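PDB 4Q1Z: putative lipoprotein from Bacteroides thetaiotaomicron, which is of unknown function but, as a DUF4876-family lipoprotein of two beta-rich domains, is probably tethered to the bacterial cell envelope. Local coordinates for residues 109-114 / 131-136; 195-200 / 219-224; 213-218 / 382-387; 147-152 / 177-182. All coordinates share one frame; numbering follows the deposited sequence.

Contact 1: residues 109-114 / 131-136; sequences IFKEIY and FYEIYN
Glu133 O takes two backbone donors from the strand across: Lys111 N at 2.7 Å and, more weakly, Glu112 N at 3.4 Å. Both residues thus face Glu133, which makes this a classic beta bulge in an antiparallel pair; the register shifts by one between Phe110 and Glu112. Glu133 N returns a bond to Glu112 O within the bulge; beyond it Tyr135 N donates to Ile109 O on one side and Tyr114 N to Phe131 O on the other. The two strands lie within the large mixed sheet of the protein, between 344-347 and 195-199. The bulge also sets Lys111 beside Glu133, their side chains running the same way, and NZ meets OE2 at 3.2 Å from above the carboxylate plane in a salt bridge. Ser195 holds the same OE2, while Arg388 O is a second acceptor for Lys111 NZ. Water 1 lies within hydrogen-bonding distance of Glu133 OE1 and Glu112 OE1 and may ease the repulsion between two carboxylates that are probably both charged; Arg388 pairs with the other oxygen of Glu112. On the opposite face of the sheet the methyl CD1 of Ile134 sits over the Phe110 ring, 3.9 Å from its centroid, a CH-pi contact. Phe131 has CG between its backbone N and carbonyl carbon (chi1 81°), which swings the ring back across the pair; its CE2 lies 3.5 Å from Tyr114 CB.

Contact 2: residues 195-200 / 219-224; sequences SCIISQ and SSSEFE
Glu222 turns its side chain back on the neighbouring strand, crossing Ile197 at a slant, and its OE1 receives Ile197 N at 2.7 Å. The bond is nearly straight (170° at the hydrogen) and meets the oxygen almost along its C-O axis. A bend at chi2 (73°) brings the carboxylate to Ile197 N, just before the backbone pairing begins. The other oxygen, OE2, forms a salt bridge with Arg387 and is also bonded by Asn397, so both oxygens are held. Beyond Glu222 the chain becomes a short parallel strand beside 195-199 in the large mixed sheet: Phe223 N donates to Ile197 O at 3.0 Å, and Ser199 N to Phe223 O. On one face of this pair Ile198 CG2 packs obliquely against Phe223 CB at 3.8 Å. The Phe223 ring leads away from the strand, yet its CD1 stays 3.8 Å from Cys196 SG, a sulfur-aromatic contact in which the sulfur approaches the ring obliquely. On the other face, the hydroxyls of Ser199 and Ser221 face each other with OG 2.8 Å from OG, and Ile197 CG2 rests 3.6 Å from Ser221 OG, which is hydrogen-bonded to Gly218 O.

Contact 3: residues 213-218 / 382-387; sequences QSPIDG and VVPVMR
Two irregular loops meet here, one linking strands 195-199 and 223-224, the other following strand 378-382; both belong to the DUF4876 family region. Their touching parts run in nearly the same direction, 19° apart, and no direct hydrogen bond joins them. Proline against proline forms one end of the contact: the rings of Pro215 and Pro384 meet at a slant, with CG of Pro215 3.7 Å from CG of Pro384 and its CB equally near CD. Val383 CG1 extends this apolar patch at the solvent side, 4.3 Å from Pro215 CB. The carbonyls of both prolines, acceptors alike, are joined through solvent. Water 3 donates to Pro215 O and to Pro384 O, at 2.6 Å each, and so bridges the backbones beside the touching rings. Farther along, Ile216 CG2 lies over the Pro384 backbone, 3.9 Å from Pro384 O. Met386, present as selenomethionine, supplies the other end. SE is carried to the opposite backbone by the first two torsions, and the bend at chi3 (75°) turns CE toward it as well; SE lies 3.3 Å from Asp217 O and 4.0 Å from Gly218 CA, and the same atom touches Ile216 CB. The contact is thus made by van der Waals packing and one shared water. Beneath the loops lies the large sheet: Tyr114 of strand 108-114 touches both prolines, Phe131 of strand 131-136 packs against Ile216, Pro384 and Met386, and Ile197 of strand 195-199 borders Met386.

Contact 4: residues 147-152 / 177-182; sequences IYFANL and RVWKFP
Phe149 and Trp179 exchange a matched pair of backbone hydrogen bonds, Phe149 N to Trp179 O and Trp179 N to Phe149 O, both 2.8 Å and both 170° at the hydrogen. Each carbonyl thus takes the N-H of the residue opposite. Toward one end Phe181 N donates to Ile147 O at 2.9 Å, past the limit of the regular strand; toward the other, the bond from Asn151 N to Arg177 O is weak. This is an antiparallel pair in the large mixed sheet, flanked by strands 265-269 and 238-245. Tyr148 and Lys180 form a non-hydrogen-bonded pair and run side by side, with ring atom CD2 of Tyr148 3.7 Å from Lys180 CB. Water 4 lies in the Tyr148 ring plane at its edge, 2.9 Å from OH, and accepts a weak hydrogen bond from Lys180 NZ. Val178 CG1 lies 3.8 Å from Tyr148 CD2. On the opposite face, Asn151 OD1 is bonded by Tyr257 OH, while Arg177 NH1 donates to Met251 O and His242 NE2 and the residue makes a cation-pi contact with Tyr245. The pairing therefore depends mainly on the backbone, and its buried polar side chains find their partners beyond these two strands.

In the fold
Contacts 1, 2 and 4 belong to one large mixed sheet of the domain that follows the N-terminal seven-stranded sheet. Contacts 1 and 2 are adjacent in it, since strands 131-136 and 195-199 are neighbours, and their centres are 10 Å apart. The centre of contact 4 lies about 14 Å from each of theirs; Phe149 packs on Phe110 and Tyr132, and Phe181 on Cys196 and Phe223. Along the chain contact 1 closes first, then contact 4, while the segments of contacts 2 and 3 alternate. Contact 3 brings back the C-terminal part of the chain: Arg387 bonds Glu133 and Glu222, tying the late loop to both earlier pairings. Contacts 3 and 4 do not touch, with centres about 23 Å apart.

Contact 1: residues 109-114 / 131-136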
# COMPACT_ATOMS: atom_id res chain seq x y z
N ILE A 109 0.42 1.34 0.82
CA ILE A 109 0.43 -0.11 0.60
C ILE A 109 -0.75 -0.63 -0.23
O ILE A 109 -1.77 0.06 -0.39
CB ILE A 109 0.53 -0.88 1.97
CG1 ILE A 109 -0.47 -0.40 3.06
CG2 ILE A 109 1.95 -0.84 2.51
CD1 ILE A 109 -1.93 -1.00 3.05
N PHE A 110 -0.60 -1.87 -0.74
CA PHE A 110 -1.61 -2.67 -1.44
C PHE A 110 -2.55 -3.20 -0.38
O PHE A 110 -2.14 -4.03 0.44
CB PHE A 110 -0.94 -3.84 -2.22
CG PHE A 110 -0.38 -3.49 -3.58
CD1 PHE A 110 -1.22 -3.24 -4.66
CD2 PHE A 110 1.00 -3.50 -3.80
CE1 PHE A 110 -0.69 -2.93 -5.93
CE2 PHE A 110 1.52 -3.19 -5.06
CZ PHE A 110 0.67 -2.91 -6.11
N LYS A 111 -3.77 -2.69 -0.32
CA LYS A 111 -4.74 -3.08 0.72
C LYS A 111 -5.52 -4.39 0.35
O LYS A 111 -5.75 -5.26 1.20
CB LYS A 111 -5.72 -1.91 0.95
CG LYS A 111 -6.67 -2.08 2.11
CD LYS A 111 -7.54 -0.84 2.26
CE LYS A 111 -8.88 -1.15 2.87
NZ LYS A 111 -9.67 -2.08 2.03
N GLU A 112 -5.98 -4.47 -0.90
CA GLU A 112 -6.77 -5.57 -1.43
C GLU A 112 -6.42 -5.72 -2.88
O GLU A 112 -6.28 -4.70 -3.57
CB GLU A 112 -8.28 -5.28 -1.23
CG GLU A 112 -9.21 -6.38 -1.73
CD GLU A 112 -10.28 -6.85 -0.76
OE1 GLU A 112 -10.45 -6.21 0.30
OE2 GLU A 112 -10.93 -7.88 -1.06
N ILE A 113 -6.28 -6.99 -3.35
CA ILE A 113 -5.97 -7.35 -4.74
C ILE A 113 -6.85 -8.54 -5.19
O ILE A 113 -6.94 -9.55 -4.49
CB ILE A 113 -4.43 -7.67 -4.94
CG1 ILE A 113 -3.52 -6.51 -4.44
CG2 ILE A 113 -4.13 -8.03 -6.41
CD1 ILE A 113 -1.99 -6.81 -4.35
N TYR A 114 -7.48 -8.41 -6.38
CA TYR A 114 -8.29 -9.47 -6.97
C TYR A 114 -7.79 -9.68 -8.39
O TYR A 114 -7.80 -8.74 -9.18
CB TYR A 114 -9.78 -9.14 -6.88
CG TYR A 114 -10.69 -10.06 -7.67
CD1 TYR A 114 -10.61 -11.45 -7.53
CD2 TYR A 114 -11.68 -9.54 -8.49
CE1 TYR A 114 -11.49 -12.29 -8.21
CE2 TYR A 114 -12.54 -10.37 -9.19
CZ TYR A 114 -12.43 -11.74 -9.06
OH TYR A 114 -13.29 -12.55 -9.76
N PHE A 131 -8.61 -6.00 -10.07
CA PHE A 131 -8.45 -4.69 -9.44
C PHE A 131 -7.38 -4.76 -8.33
O PHE A 131 -7.08 -5.84 -7.80
CB PHE A 131 -9.79 -4.10 -8.92
CG PHE A 131 -10.28 -4.62 -7.58
CD1 PHE A 131 -9.91 -4.00 -6.39
CD2 PHE A 131 -11.11 -5.74 -7.51
CE1 PHE A 131 -10.36 -4.48 -5.16
CE2 PHE A 131 -11.58 -6.21 -6.28
CZ PHE A 131 -11.21 -5.56 -5.11
N TYR A 132 -6.83 -3.58 -8.00
CA TYR A 132 -5.74 -3.29 -7.06
C TYR A 132 -6.15 -2.10 -6.24
O TYR A 132 -6.40 -1.04 -6.82
CB TYR A 132 -4.42 -2.97 -7.84
CG TYR A 132 -4.13 -3.95 -8.95
CD1 TYR A 132 -4.62 -3.74 -10.24
CD2 TYR A 132 -3.43 -5.12 -8.70
CE1 TYR A 132 -4.42 -4.67 -11.25
CE2 TYR A 132 -3.23 -6.07 -9.71
CZ TYR A 132 -3.71 -5.83 -10.99
OH TYR A 132 -3.48 -6.73 -11.99
N GLU A 133 -6.29 -2.27 -4.93
CA GLU A 133 -6.69 -1.18 -4.05
C GLU A 133 -5.48 -0.79 -3.20
O GLU A 133 -4.93 -1.62 -2.49
CB GLU A 133 -7.91 -1.56 -3.23
CG GLU A 133 -8.38 -0.46 -2.30
CD GLU A 133 -9.68 -0.72 -1.56
OE1 GLU A 133 -10.50 -1.54 -2.04
OE2 GLU A 133 -9.87 -0.11 -0.48
N ILE A 134 -5.07 0.47 -3.34
CA ILE A 134 -3.95 1.19 -2.73
C ILE A 134 -4.53 2.03 -1.59
O ILE A 134 -5.55 2.67 -1.79
CB ILE A 134 -3.32 2.03 -3.90
CG1 ILE A 134 -2.50 1.16 -4.82
CG2 ILE A 134 -2.56 3.28 -3.48
CD1 ILE A 134 -1.65 0.17 -4.06
N TYR A 135 -3.90 2.01 -0.40
CA TYR A 135 -4.39 2.72 0.79
C TYR A 135 -3.32 3.64 1.39
O TYR A 135 -2.15 3.26 1.49
CB TYR A 135 -4.84 1.68 1.84
CG TYR A 135 -5.41 2.19 3.16
CD1 TYR A 135 -6.75 2.60 3.25
CD2 TYR A 135 -4.67 2.14 4.34
CE1 TYR A 135 -7.30 3.01 4.46
CE2 TYR A 135 -5.21 2.57 5.56
CZ TYR A 135 -6.53 2.99 5.62
OH TYR A 135 -7.07 3.39 6.82
N ASN A 136 -3.75 4.85 1.82
CA ASN A 136 -2.87 5.77 2.52
C ASN A 136 -2.90 5.34 3.97
O ASN A 136 -3.87 5.62 4.70
CB ASN A 136 -3.26 7.22 2.32
CG ASN A 136 -2.34 8.22 3.01
OD1 ASN A 136 -1.49 7.87 3.83
ND2 ASN A 136 -2.49 9.49 2.68
O HOH W 1 -10.87 -3.37 0.06

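Contact 2: residues 195-200 / 219-224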
# COMPACT_ATOMS: atom_id res chain seq x y z
N SER A 195 -8.50 5.30 -0.03
CA SER A 195 -8.03 4.29 -0.97
C SER A 195 -8.10 4.81 -2.41
O SER A 195 -8.95 5.63 -2.74
CB SER A 195 -8.87 3.02 -0.87
OG SER A 195 -8.51 2.14 0.18
N CYS A 196 -7.20 4.30 -3.25
CA CYS A 196 -7.23 4.44 -4.70
C CYS A 196 -7.34 3.04 -5.29
O CYS A 196 -6.48 2.19 -5.04
CB CYS A 196 -6.03 5.19 -5.26
SG CYS A 196 -6.10 5.42 -7.05
N ILE A 197 -8.44 2.79 -6.02
CA ILE A 197 -8.64 1.53 -6.70
C ILE A 197 -8.29 1.75 -8.17
O ILE A 197 -8.67 2.76 -8.77
CB ILE A 197 -10.08 0.94 -6.52
CG1 ILE A 197 -10.47 0.81 -5.02
CG2 ILE A 197 -10.27 -0.40 -7.28
CD1 ILE A 197 -11.91 0.72 -4.76
N ILE A 198 -7.54 0.79 -8.74
CA ILE A 198 -7.19 0.71 -10.15
C ILE A 198 -7.75 -0.61 -10.64
O ILE A 198 -7.47 -1.65 -10.05
CB ILE A 198 -5.66 0.85 -10.46
CG1 ILE A 198 -4.96 1.87 -9.54
CG2 ILE A 198 -5.48 1.20 -11.92
CD1 ILE A 198 -3.48 1.61 -9.37
N SER A 199 -8.60 -0.55 -11.66
CA SER A 199 -9.21 -1.72 -12.29
C SER A 199 -8.61 -1.95 -13.66
O SER A 199 -8.16 -0.99 -14.29
CB SER A 199 -10.72 -1.51 -12.43
OG SER A 199 -11.43 -1.90 -11.27
N GLN A 200 -8.58 -3.20 -14.13
CA GLN A 200 -8.14 -3.52 -15.49
C GLN A 200 -9.14 -2.85 -16.45
O GLN A 200 -8.74 -2.17 -17.39
CB GLN A 200 -8.11 -5.06 -15.70
CG GLN A 200 -7.87 -5.47 -17.13
CD GLN A 200 -8.39 -6.85 -17.46
OE1 GLN A 200 -9.26 -7.01 -18.32
NE2 GLN A 200 -7.80 -7.89 -16.87
N SER A 219 -17.12 -0.05 -11.57
CA SER A 219 -17.41 1.26 -12.18
C SER A 219 -16.93 2.45 -11.36
O SER A 219 -16.53 3.44 -11.98
CB SER A 219 -18.90 1.41 -12.53
OG SER A 219 -19.75 1.34 -11.40
N SER A 220 -16.94 2.37 -10.01
CA SER A 220 -16.54 3.49 -9.13
C SER A 220 -15.03 3.54 -8.86
O SER A 220 -14.59 4.37 -8.05
CB SER A 220 -17.31 3.49 -7.82
OG SER A 220 -16.98 2.33 -7.06
N SER A 221 -14.23 2.70 -9.55
CA SER A 221 -12.76 2.72 -9.45
C SER A 221 -12.26 4.10 -9.83
O SER A 221 -12.79 4.68 -10.77
CB SER A 221 -12.14 1.67 -10.38
OG SER A 221 -12.47 0.33 -10.04
N GLU A 222 -11.29 4.63 -9.09
CA GLU A 222 -10.70 5.95 -9.36
C GLU A 222 -9.96 5.92 -10.69
O GLU A 222 -10.12 6.82 -11.52
CB GLU A 222 -9.73 6.34 -8.22
CG GLU A 222 -10.41 6.75 -6.92
CD GLU A 222 -11.04 5.64 -6.11
OE1 GLU A 222 -10.47 4.53 -6.05
OE2 GLU A 222 -12.10 5.90 -5.50
N PHE A 223 -9.17 4.86 -10.90
CA PHE A 223 -8.35 4.66 -12.09
C PHE A 223 -8.63 3.33 -12.79
O PHE A 223 -9.26 2.44 -12.22
CB PHE A 223 -6.85 4.77 -11.75
CG PHE A 223 -6.38 6.19 -11.63
CD1 PHE A 223 -6.57 6.91 -10.46
CD2 PHE A 223 -5.85 6.86 -12.73
CE1 PHE A 223 -6.20 8.25 -10.37
CE2 PHE A 223 -5.51 8.20 -12.65
CZ PHE A 223 -5.66 8.89 -11.47
N GLU A 224 -8.18 3.24 -14.05
CA GLU A 224 -8.26 2.04 -14.86
C GLU A 224 -7.10 1.97 -15.81
O GLU A 224 -6.55 3.00 -16.17
CB GLU A 224 -9.59 1.93 -15.61
CG GLU A 224 -9.83 2.99 -16.66
CD GLU A 224 -11.01 2.67 -17.55
OE1 GLU A 224 -11.52 1.53 -17.48
OE2 GLU A 224 -11.43 3.57 -18.30
O HOH W 2 -11.16 4.02 -2.99

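Contact 3: residues 213-218 / 382-387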
# COMPACT_ATOMS: atom_id res chain seq x y z
N GLN A 213 -21.99 -13.12 -11.94
CA GLN A 213 -21.38 -13.83 -10.80
C GLN A 213 -20.02 -13.23 -10.41
O GLN A 213 -19.32 -13.79 -9.55
CB GLN A 213 -21.23 -15.33 -11.10
CG GLN A 213 -22.56 -16.13 -11.15
CD GLN A 213 -23.36 -15.89 -12.40
OE1 GLN A 213 -22.86 -15.92 -13.53
NE2 GLN A 213 -24.64 -15.65 -12.23
N SER A 214 -19.65 -12.08 -11.00
CA SER A 214 -18.40 -11.40 -10.61
C SER A 214 -18.61 -10.83 -9.21
O SER A 214 -19.72 -10.40 -8.91
CB SER A 214 -18.04 -10.31 -11.61
OG SER A 214 -16.83 -9.69 -11.24
N PRO A 215 -17.60 -10.86 -8.31
CA PRO A 215 -17.84 -10.38 -6.94
C PRO A 215 -18.01 -8.86 -6.79
O PRO A 215 -18.50 -8.42 -5.75
CB PRO A 215 -16.58 -10.83 -6.20
CG PRO A 215 -15.53 -10.90 -7.24
CD PRO A 215 -16.22 -11.38 -8.47
N ILE A 216 -17.59 -8.07 -7.79
CA ILE A 216 -17.61 -6.60 -7.70
C ILE A 216 -18.21 -5.91 -8.94
O ILE A 216 -18.32 -6.49 -10.02
CB ILE A 216 -16.15 -6.06 -7.46
CG1 ILE A 216 -15.13 -6.73 -8.43
CG2 ILE A 216 -15.71 -6.22 -6.00
CD1 ILE A 216 -14.37 -5.85 -9.20
N ASP A 217 -18.55 -4.61 -8.73
CA ASP A 217 -18.93 -3.60 -9.72
C ASP A 217 -17.74 -2.66 -9.72
O ASP A 217 -17.53 -1.95 -8.74
CB ASP A 217 -20.27 -2.90 -9.35
CG ASP A 217 -20.63 -1.62 -10.11
OD1 ASP A 217 -19.88 -1.24 -11.02
OD2 ASP A 217 -21.62 -0.97 -9.74
N GLY A 218 -16.90 -2.72 -10.76
CA GLY A 218 -15.70 -1.90 -10.82
C GLY A 218 -15.87 -0.50 -11.37
O GLY A 218 -14.87 0.19 -11.60
N VAL A 382 -10.42 -14.63 0.13
CA VAL A 382 -11.55 -13.82 0.61
C VAL A 382 -12.48 -13.50 -0.57
O VAL A 382 -12.05 -13.53 -1.72
CB VAL A 382 -11.10 -12.51 1.32
CG1 VAL A 382 -10.28 -12.79 2.55
CG2 VAL A 382 -10.35 -11.57 0.37
N VAL A 383 -13.74 -13.17 -0.29
CA VAL A 383 -14.62 -12.72 -1.36
C VAL A 383 -14.21 -11.27 -1.61
O VAL A 383 -14.23 -10.49 -0.65
CB VAL A 383 -16.13 -12.87 -1.05
CG1 VAL A 383 -16.98 -12.18 -2.12
CG2 VAL A 383 -16.52 -14.34 -0.92
N PRO A 384 -13.78 -10.89 -2.86
CA PRO A 384 -13.33 -9.50 -3.10
C PRO A 384 -14.35 -8.46 -2.73
O PRO A 384 -15.55 -8.65 -2.96
CB PRO A 384 -13.03 -9.49 -4.60
CG PRO A 384 -12.69 -10.89 -4.89
CD PRO A 384 -13.67 -11.68 -4.10
N VAL A 385 -13.88 -7.40 -2.04
CA VAL A 385 -14.68 -6.25 -1.61
C VAL A 385 -13.90 -4.99 -1.96
O VAL A 385 -12.69 -4.95 -1.74
CB VAL A 385 -15.07 -6.30 -0.10
CG1 VAL A 385 -15.70 -4.99 0.36
CG2 VAL A 385 -16.02 -7.47 0.20
N MSE A 386 -14.59 -3.97 -2.50
CA MSE A 386 -13.99 -2.67 -2.79
C MSE A 386 -14.25 -1.71 -1.63
O MSE A 386 -15.40 -1.55 -1.21
CB MSE A 386 -14.52 -2.09 -4.10
CG MSE A 386 -13.73 -2.54 -5.31
SE MSE A 386 -14.76 -2.22 -6.90
CE MSE A 386 -14.62 -0.31 -7.12
N ARG A 387 -13.16 -1.08 -1.10
CA ARG A 387 -13.19 -0.14 0.02
C ARG A 387 -13.69 -0.87 1.31
O ARG A 387 -14.54 -0.37 2.05
CB ARG A 387 -14.03 1.13 -0.31
CG ARG A 387 -13.40 1.99 -1.41
CD ARG A 387 -14.30 3.14 -1.84
NE ARG A 387 -13.88 3.67 -3.13
CZ ARG A 387 -14.49 3.44 -4.28
NH1 ARG A 387 -15.61 2.73 -4.32
NH2 ARG A 387 -14.01 3.95 -5.41
O HOH W 3 -17.99 -7.76 -3.29

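Contact 4: residues 147-152 / 177-182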
# COMPACT_ATOMS: atom_id res chain seq x y z
N ILE A 147 3.44 8.32 -9.47
CA ILE A 147 3.87 7.10 -8.81
C ILE A 147 3.65 5.99 -9.84
O ILE A 147 2.69 6.06 -10.63
CB ILE A 147 3.15 6.86 -7.46
CG1 ILE A 147 3.75 7.75 -6.36
CG2 ILE A 147 3.21 5.38 -7.03
CD1 ILE A 147 3.02 7.77 -5.09
N TYR A 148 4.58 5.02 -9.90
CA TYR A 148 4.55 3.93 -10.86
C TYR A 148 3.93 2.69 -10.30
O TYR A 148 3.97 2.45 -9.10
CB TYR A 148 5.97 3.61 -11.29
CG TYR A 148 6.64 4.71 -12.08
CD1 TYR A 148 7.35 5.71 -11.44
CD2 TYR A 148 6.55 4.75 -13.47
CE1 TYR A 148 7.95 6.74 -12.16
CE2 TYR A 148 7.14 5.77 -14.20
CZ TYR A 148 7.84 6.77 -13.54
OH TYR A 148 8.43 7.79 -14.26
N PHE A 149 3.38 1.87 -11.21
CA PHE A 149 2.79 0.56 -11.00
C PHE A 149 3.39 -0.38 -12.00
O PHE A 149 3.35 -0.07 -13.19
CB PHE A 149 1.25 0.60 -11.17
CG PHE A 149 0.57 -0.73 -10.96
CD1 PHE A 149 0.66 -1.74 -11.92
CD2 PHE A 149 -0.18 -0.97 -9.81
CE1 PHE A 149 0.09 -3.00 -11.70
CE2 PHE A 149 -0.80 -2.21 -9.61
CZ PHE A 149 -0.65 -3.22 -10.55
N ALA A 150 3.86 -1.55 -11.55
CA ALA A 150 4.40 -2.58 -12.42
C ALA A 150 4.07 -4.00 -11.93
O ALA A 150 3.88 -4.24 -10.73
CB ALA A 150 5.92 -2.42 -12.55
N ASN A 151 4.02 -4.94 -12.89
CA ASN A 151 3.95 -6.38 -12.65
C ASN A 151 5.33 -6.90 -13.04
O ASN A 151 5.96 -6.37 -13.96
CB ASN A 151 2.79 -7.09 -13.36
CG ASN A 151 2.94 -7.24 -14.85
OD1 ASN A 151 2.82 -6.28 -15.59
ND2 ASN A 151 3.19 -8.45 -15.32
N LEU A 152 5.85 -7.86 -12.30
CA LEU A 152 7.20 -8.34 -12.59
C LEU A 152 7.18 -9.59 -13.43
O LEU A 152 6.16 -10.27 -13.49
CB LEU A 152 8.03 -8.60 -11.28
CG LEU A 152 7.98 -7.60 -10.11
CD1 LEU A 152 8.86 -8.07 -9.03
CD2 LEU A 152 8.44 -6.20 -10.52
N ARG A 177 5.53 -4.97 -17.55
CA ARG A 177 4.82 -3.74 -17.96
C ARG A 177 4.82 -2.73 -16.80
O ARG A 177 4.72 -3.13 -15.64
CB ARG A 177 3.39 -4.02 -18.47
CG ARG A 177 2.87 -2.88 -19.35
CD ARG A 177 1.43 -3.05 -19.77
NE ARG A 177 1.20 -4.25 -20.59
CZ ARG A 177 1.21 -4.27 -21.92
NH1 ARG A 177 1.45 -3.16 -22.61
NH2 ARG A 177 0.98 -5.40 -22.57
N VAL A 178 5.01 -1.45 -17.12
CA VAL A 178 5.08 -0.31 -16.17
C VAL A 178 4.06 0.76 -16.60
O VAL A 178 3.94 1.09 -17.78
CB VAL A 178 6.52 0.31 -16.05
CG1 VAL A 178 6.61 1.27 -14.87
CG2 VAL A 178 7.63 -0.76 -15.98
N TRP A 179 3.30 1.24 -15.62
CA TRP A 179 2.32 2.32 -15.73
C TRP A 179 2.68 3.37 -14.70
O TRP A 179 3.45 3.09 -13.77
CB TRP A 179 0.87 1.82 -15.47
CG TRP A 179 0.39 0.73 -16.36
CD1 TRP A 179 0.57 -0.62 -16.18
CD2 TRP A 179 -0.46 0.87 -17.51
NE1 TRP A 179 -0.05 -1.32 -17.20
CE2 TRP A 179 -0.73 -0.43 -18.00
CE3 TRP A 179 -1.02 1.97 -18.18
CZ2 TRP A 179 -1.57 -0.65 -19.10
CZ3 TRP A 179 -1.79 1.75 -19.32
CH2 TRP A 179 -2.07 0.45 -19.76
N LYS A 180 2.11 4.57 -14.84
CA LYS A 180 2.25 5.62 -13.83
C LYS A 180 0.94 6.37 -13.69
O LYS A 180 0.10 6.36 -14.58
CB LYS A 180 3.44 6.58 -14.08
CG LYS A 180 3.29 7.62 -15.18
CD LYS A 180 4.53 8.49 -15.17
CE LYS A 180 4.62 9.36 -16.39
NZ LYS A 180 5.78 10.28 -16.31
N PHE A 181 0.77 7.00 -12.55
CA PHE A 181 -0.40 7.83 -12.34
C PHE A 181 -0.17 9.13 -13.11
O PHE A 181 0.96 9.64 -13.09
CB PHE A 181 -0.61 8.11 -10.84
CG PHE A 181 -1.18 6.97 -10.04
CD1 PHE A 181 -2.55 6.80 -9.90
CD2 PHE A 181 -0.34 6.07 -9.37
CE1 PHE A 181 -3.08 5.76 -9.13
CE2 PHE A 181 -0.87 5.03 -8.58
CZ PHE A 181 -2.24 4.88 -8.49
N PRO A 182 -1.21 9.69 -13.78
CA PRO A 182 -1.04 11.04 -14.38
C PRO A 182 -0.97 12.12 -13.27
O PRO A 182 -0.93 11.80 -12.08
CB PRO A 182 -2.29 11.18 -15.25
CG PRO A 182 -3.31 10.32 -14.60
CD PRO A 182 -2.60 9.21 -13.90
O HOH W 4 8.20 7.91 -17.19